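Local structure of hemin ABC transporter, periplasmic hemin-binding protein HutB (Vibrio cholerae, 5KHL) at residues 170-175 with 190-195; 247-252 with 256-261. The protein probably binds hemin in the periplasm and delivers it to the membrane components of an ABC transporter for uptake into the cell. All coordinates share one frame; numbering follows the deposited sequence.

In the fold
Contacts 1 and 2 follow each other along the chain and meet where helix 171-178 packs against contact 2. Together they illustrate how a residue can pack through one group and hydrogen-bond through another. Contact 1 (170-175 with 190-195) is partly buried and mainly apolar: a methyl at the helix start lies on a tyrosine face beside edge strand 192-194. Contact 2 (247-252 with 256-261) is buried, its centre about 4 Å from the centre of the chain; a loop with a 3-10 turn folds back on the following helix through a serine-to-carbonyl hydrogen bond and an alanine methyl. Val171 touches the backbone carbonyls of Ala249 and Leu250, and Ile175 reaches Ser258 and Ala249 O.

Contact 1 of 2, residues 170-175 with 190-195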
loop_
_atom_site.group_PDB
_atom_site.type_symbol
_atom_site.label_atom_id
_atom_site.label_comp_id
_atom_site.label_asym_id
_atom_site.label_seq_id
_atom_site.Cartn_x
_atom_site.Cartn_y
_atom_site.Cartn_z
ATOM N N THR A 170 -8.366 5.584 3.008
ATOM C CA THR A 170 -7.427 4.474 3.130
ATOM C C THR A 170 -7.097 3.894 1.755
ATOM O O THR A 170 -7.923 3.922 0.840
ATOM C CB THR A 170 -7.989 3.362 4.041
ATOM O OG1 THR A 170 -9.151 2.775 3.430
ATOM C CG2 THR A 170 -8.349 3.918 5.433
ATOM N N VAL A 171 -5.884 3.383 1.600
ATOM C CA VAL A 171 -5.536 2.696 0.362
ATOM C C VAL A 171 -6.536 1.558 0.047
ATOM O O VAL A 171 -6.921 1.396 -1.103
ATOM C CB VAL A 171 -4.072 2.153 0.400
ATOM C CG1 VAL A 171 -3.673 1.534 -0.931
ATOM C CG2 VAL A 171 -3.120 3.264 0.760
ATOM N N PRO A 172 -6.972 0.775 1.060
ATOM C CA PRO A 172 -8.007 -0.205 0.722
ATOM C C PRO A 172 -9.319 0.426 0.247
ATOM O O PRO A 172 -9.976 -0.156 -0.600
ATOM C CB PRO A 172 -8.204 -0.962 2.036
ATOM C CG PRO A 172 -6.921 -0.853 2.695
ATOM C CD PRO A 172 -6.448 0.530 2.410
ATOM N N ASP A 173 -9.682 1.599 0.746
ATOM C CA ASP A 173 -10.854 2.281 0.203
ATOM C C ASP A 173 -10.693 2.680 -1.262
ATOM O O ASP A 173 -11.613 2.503 -2.058
ATOM C CB ASP A 173 -11.198 3.526 1.007
ATOM C CG ASP A 173 -12.353 4.286 0.397
ATOM O OD1 ASP A 173 -12.148 5.413 -0.091
ATOM O OD2 ASP A 173 -13.456 3.713 0.369
ATOM N N THR A 174 -9.536 3.233 -1.612
ATOM C CA THR A 174 -9.294 3.676 -2.980
ATOM C C THR A 174 -9.338 2.483 -3.948
ATOM O O THR A 174 -9.909 2.567 -5.053
ATOM C CB THR A 174 -7.938 4.390 -3.083
ATOM O OG1 THR A 174 -7.933 5.534 -2.232
ATOM C CG2 THR A 174 -7.623 4.820 -4.496
ATOM N N ILE A 175 -8.771 1.362 -3.508
ATOM C CA ILE A 175 -8.690 0.164 -4.334
ATOM C C ILE A 175 -10.082 -0.403 -4.627
ATOM O O ILE A 175 -10.357 -0.820 -5.749
ATOM C CB ILE A 175 -7.782 -0.903 -3.667
ATOM C CG1 ILE A 175 -6.319 -0.473 -3.822
ATOM C CG2 ILE A 175 -8.020 -2.324 -4.238
ATOM C CD1 ILE A 175 -5.352 -1.282 -2.951
ATOM N N THR A 190 -13.963 6.842 8.899
ATOM C CA THR A 190 -12.792 7.504 8.375
ATOM C C THR A 190 -11.566 6.806 8.919
ATOM O O THR A 190 -11.492 6.503 10.107
ATOM C CB THR A 190 -12.805 8.998 8.718
ATOM O OG1 THR A 190 -14.020 9.582 8.204
ATOM C CG2 THR A 190 -11.601 9.688 8.101
ATOM N N SER A 191 -10.635 6.506 8.022
ATOM C CA SER A 191 -9.448 5.733 8.363
ATOM C C SER A 191 -9.855 4.334 8.853
ATOM O O SER A 191 -10.931 3.832 8.522
ATOM C CB SER A 191 -8.601 6.470 9.415
ATOM O OG SER A 191 -7.353 5.839 9.624
ATOM N N TYR A 192 -8.985 3.707 9.634
ATOM C CA TYR A 192 -9.240 2.369 10.164
ATOM C C TYR A 192 -9.884 2.388 11.555
ATOM O O TYR A 192 -9.314 2.887 12.513
ATOM C CB TYR A 192 -7.939 1.586 10.223
ATOM C CG TYR A 192 -7.293 1.354 8.883
ATOM C CD1 TYR A 192 -6.364 2.251 8.378
ATOM C CD2 TYR A 192 -7.609 0.229 8.125
ATOM C CE1 TYR A 192 -5.760 2.035 7.161
ATOM C CE2 TYR A 192 -7.014 0.002 6.906
ATOM C CZ TYR A 192 -6.088 0.913 6.433
ATOM O OH TYR A 192 -5.482 0.708 5.225
ATOM N N LYS A 193 -11.081 1.839 11.659
ATOM C CA LYS A 193 -11.792 1.824 12.928
ATOM C C LYS A 193 -12.374 0.438 13.179
ATOM O O LYS A 193 -12.572 -0.327 12.243
ATOM C CB LYS A 193 -12.901 2.888 12.929
ATOM C CG LYS A 193 -12.419 4.294 12.575
ATOM C CD LYS A 193 -11.678 4.951 13.718
ATOM C CE LYS A 193 -10.919 6.179 13.236
ATOM N NZ LYS A 193 -11.785 7.120 12.478
ATOM N N PRO A 194 -12.608 0.097 14.452
ATOM C CA PRO A 194 -13.368 -1.112 14.784
ATOM C C PRO A 194 -14.716 -1.114 14.076
ATOM O O PRO A 194 -15.406 -0.083 14.044
ATOM C CB PRO A 194 -13.535 -1.007 16.289
ATOM C CG PRO A 194 -12.308 -0.335 16.715
ATOM C CD PRO A 194 -11.987 0.681 15.650
ATOM N N LEU A 195 -15.069 -2.251 13.484
ATOM C CA LEU A 195 -16.335 -2.374 12.777
ATOM C C LEU A 195 -17.321 -3.156 13.619
ATOM O O LEU A 195 -17.152 -4.360 13.819
ATOM C CB LEU A 195 -16.145 -3.056 11.417
ATOM C CG LEU A 195 -17.412 -3.273 10.579
ATOM C CD1 LEU A 195 -18.096 -1.953 10.267
ATOM C CD2 LEU A 195 -17.103 -4.025 9.297
HETATM O O HOH W 1 -4.188 3.367 4.433
#
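Two first torsions bring Thr170 and Tyr192 together. With chi1 of 65°, Thr170 tucks OG1 between its backbone N and carbonyl carbon, and the methyl CG2 stands opposite the carbonyl carbon, directed at residues 190-195. Tyr192 likewise has CG opposite its carbonyl carbon (chi1 -63°), which swings the ring from strand 192-194 back toward the helix start.

The result is a CH-pi contact. CG2 of Thr170 sits over one face of the Tyr192 ring, 3.9 Å from the centroid and displaced toward the rim; its nearest ring atom is CE1. The same methyl rests on the backbone at Ser191, with CG2 of Thr170 3.6 Å from CA of Ser191.

Thr170 thus divides its work between two branches. While the methyl serves the tyrosine, Thr170 is also the N-cap of helix 171-178, its OG1 accepting from Asp173 N at 3.0 Å and hydrogen-bonded to Gly167 O. These bonds fix the rotation of the side chain and hence the place of its methyl.

Beyond the threonine, Pro172 crosses the tyrosine side chain at about a right angle and approaches the ring obliquely, its CD 3.0 Å and its CG 3.3 Å from Tyr192 OH. The phenol OH is hydrogen-bonded to a water at 3.1 Å, and that water accepts a weak bond from Val171 N, bridging tyrosine and helix.

In this probably two-lobed periplasmic binding protein, the contact joins an edge strand of one lobe's mixed sheet to a capped helix start. Backbone bonds from Ser191 to Gly167 and Lys193 to Val165 lay 190-195 along strand 164-166. Ala166 of that strand touches both Pro172 and Tyr192, and strand 152-156 contributes Phe154 against Pro172 and Leu156 against Tyr192.

Contact 2 of 2, residues 247-252 with 256-261; sequences GHALVG and LKSLQE
Ala249 and Ser258, whose CA atoms are 4.2 Å apart, stand at the centre of this contact, in which a loop that includes a short 3-10 turn returns against the start of the helix it leads into.

The polar part is a direct hydrogen bond: Ser258 OG donates to Ala249 O over 2.8 Å. The hydroxyl comes in at a C=O...O angle of 126°, tilted 28° from the carbonyl plane. Because chi1 of Ser258 (-35°) sets OG opposite the carbonyl carbon, beside the backbone N, the hydroxyl also meets Gly255 N in a hydrogen bond just before the helix. A water donates to the same OG at 3.1 Å and makes a weak bond to His248 O, giving the loop a second link to the serine.

Apolar packing centres on the methyl of Ala249, pressed to the helix backbone with CB 3.5 Å from Ser258 CA. Lys257 CG, 3.8 Å from Ala249 CB, and Glu261 CG one turn on complete this side.

Glu261 forms a salt bridge with Arg264 and accepts from Asp246 N. The contact packs the loop after strand 242-244 on the C-terminal helix of this binding-protein fold. Helix 171-178 adds Ile175 on Ser258 and Pro172 on Leu250, while Glu28 of helix 24-32 receives the backbone N-H groups of Leu256 and Lys257.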
loop_
_atom_site.group_PDB
_atom_site.type_symbol
_atom_site.label_atom_id
_atom_site.label_comp_id
_atom_site.label_asym_id
_atom_site.label_seq_id
_atom_site.Cartn_x
_atom_site.Cartn_y
_atom_site.Cartn_z
ATOM N N GLY A 247 -0.446 -7.262 1.185
ATOM C CA GLY A 247 -0.288 -6.166 2.127
ATOM C C GLY A 247 0.648 -5.049 1.691
ATOM O O GLY A 247 0.547 -3.915 2.179
ATOM N N HIS A 248 1.548 -5.362 0.764
ATOM C CA HIS A 248 2.480 -4.378 0.228
ATOM C C HIS A 248 1.799 -3.348 -0.660
ATOM O O HIS A 248 2.348 -2.261 -0.904
ATOM C CB HIS A 248 3.601 -5.079 -0.543
ATOM C CG HIS A 248 4.524 -5.867 0.339
ATOM N ND1 HIS A 248 4.340 -7.205 0.595
ATOM C CD2 HIS A 248 5.605 -5.482 1.057
ATOM C CE1 HIS A 248 5.286 -7.624 1.422
ATOM N NE2 HIS A 248 6.062 -6.598 1.718
ATOM N N ALA A 249 0.605 -3.692 -1.134
ATOM C CA ALA A 249 -0.179 -2.809 -2.000
ATOM C C ALA A 249 -0.972 -1.823 -1.169
ATOM O O ALA A 249 -1.712 -1.003 -1.706
ATOM C CB ALA A 249 -1.118 -3.621 -2.888
ATOM N N LEU A 250 -0.818 -1.912 0.147
ATOM C CA LEU A 250 -1.591 -1.085 1.061
ATOM C C LEU A 250 -0.696 -0.089 1.789
ATOM O O LEU A 250 -1.178 0.807 2.491
ATOM C CB LEU A 250 -2.323 -1.959 2.080
ATOM C CG LEU A 250 -3.142 -3.155 1.590
ATOM C CD1 LEU A 250 -3.971 -3.717 2.739
ATOM C CD2 LEU A 250 -4.016 -2.804 0.394
ATOM N N VAL A 251 0.609 -0.250 1.611
ATOM C CA VAL A 251 1.593 0.523 2.359
ATOM C C VAL A 251 2.245 1.612 1.504
ATOM O O VAL A 251 2.721 1.348 0.401
ATOM C CB VAL A 251 2.676 -0.431 2.969
ATOM C CG1 VAL A 251 4.077 0.171 2.912
ATOM C CG2 VAL A 251 2.298 -0.805 4.401
ATOM N N GLY A 252 2.225 2.846 1.998
ATOM C CA GLY A 252 2.989 3.896 1.360
ATOM C C GLY A 252 2.451 5.107 0.585
ATOM O O GLY A 252 3.239 6.039 0.424
ATOM N N LEU A 256 1.917 0.916 -7.525
ATOM C CA LEU A 256 1.845 0.072 -8.709
ATOM C C LEU A 256 1.283 -1.302 -8.368
ATOM O O LEU A 256 0.453 -1.854 -9.110
ATOM C CB LEU A 256 3.219 -0.062 -9.349
ATOM C CG LEU A 256 3.917 1.267 -9.655
ATOM C CD1 LEU A 256 5.205 1.015 -10.419
ATOM C CD2 LEU A 256 3.003 2.220 -10.440
ATOM N N LYS A 257 1.736 -1.842 -7.239
ATOM C CA LYS A 257 1.193 -3.083 -6.685
ATOM C C LYS A 257 -0.306 -2.961 -6.362
ATOM O O LYS A 257 -1.069 -3.894 -6.594
ATOM C CB LYS A 257 1.970 -3.482 -5.425
ATOM C CG LYS A 257 1.733 -4.911 -4.957
ATOM C CD LYS A 257 2.256 -5.931 -5.969
ATOM C CE LYS A 257 1.394 -7.201 -5.990
ATOM N NZ LYS A 257 1.377 -7.905 -4.684
ATOM N N SER A 258 -0.713 -1.808 -5.831
ATOM C CA SER A 258 -2.119 -1.538 -5.547
ATOM C C SER A 258 -2.958 -1.713 -6.797
ATOM O O SER A 258 -3.962 -2.420 -6.791
ATOM C CB SER A 258 -2.313 -0.129 -5.003
ATOM O OG SER A 258 -1.232 0.265 -4.188
ATOM N N LEU A 259 -2.528 -1.068 -7.873
ATOM C CA LEU A 259 -3.201 -1.164 -9.159
ATOM C C LEU A 259 -3.260 -2.604 -9.708
ATOM O O LEU A 259 -4.284 -3.021 -10.256
ATOM C CB LEU A 259 -2.501 -0.246 -10.167
ATOM C CG LEU A 259 -2.457 1.255 -9.850
ATOM C CD1 LEU A 259 -2.228 2.042 -11.115
ATOM C CD2 LEU A 259 -3.742 1.716 -9.169
ATOM N N GLN A 260 -2.158 -3.340 -9.558
ATOM C CA GLN A 260 -2.055 -4.736 -9.979
ATOM C C GLN A 260 -2.973 -5.675 -9.174
ATOM O O GLN A 260 -3.656 -6.516 -9.747
ATOM C CB GLN A 260 -0.589 -5.216 -9.885
ATOM C CG GLN A 260 -0.126 -6.146 -11.031
ATOM C CD GLN A 260 0.173 -5.423 -12.365
ATOM O OE1 GLN A 260 0.692 -4.302 -12.387
ATOM N NE2 GLN A 260 -0.157 -6.079 -13.479
ATOM N N GLU A 261 -2.984 -5.530 -7.856
ATOM C CA GLU A 261 -3.955 -6.235 -7.012
ATOM C C GLU A 261 -5.384 -5.888 -7.363
ATOM O O GLU A 261 -6.237 -6.763 -7.411
ATOM C CB GLU A 261 -3.745 -5.912 -5.532
ATOM C CG GLU A 261 -2.548 -6.585 -4.930
ATOM C CD GLU A 261 -2.637 -8.081 -5.036
ATOM O OE1 GLU A 261 -3.043 -8.712 -4.041
ATOM O OE2 GLU A 261 -2.308 -8.623 -6.113
HETATM O O HOH W 2 1.715 -0.496 -3.849
#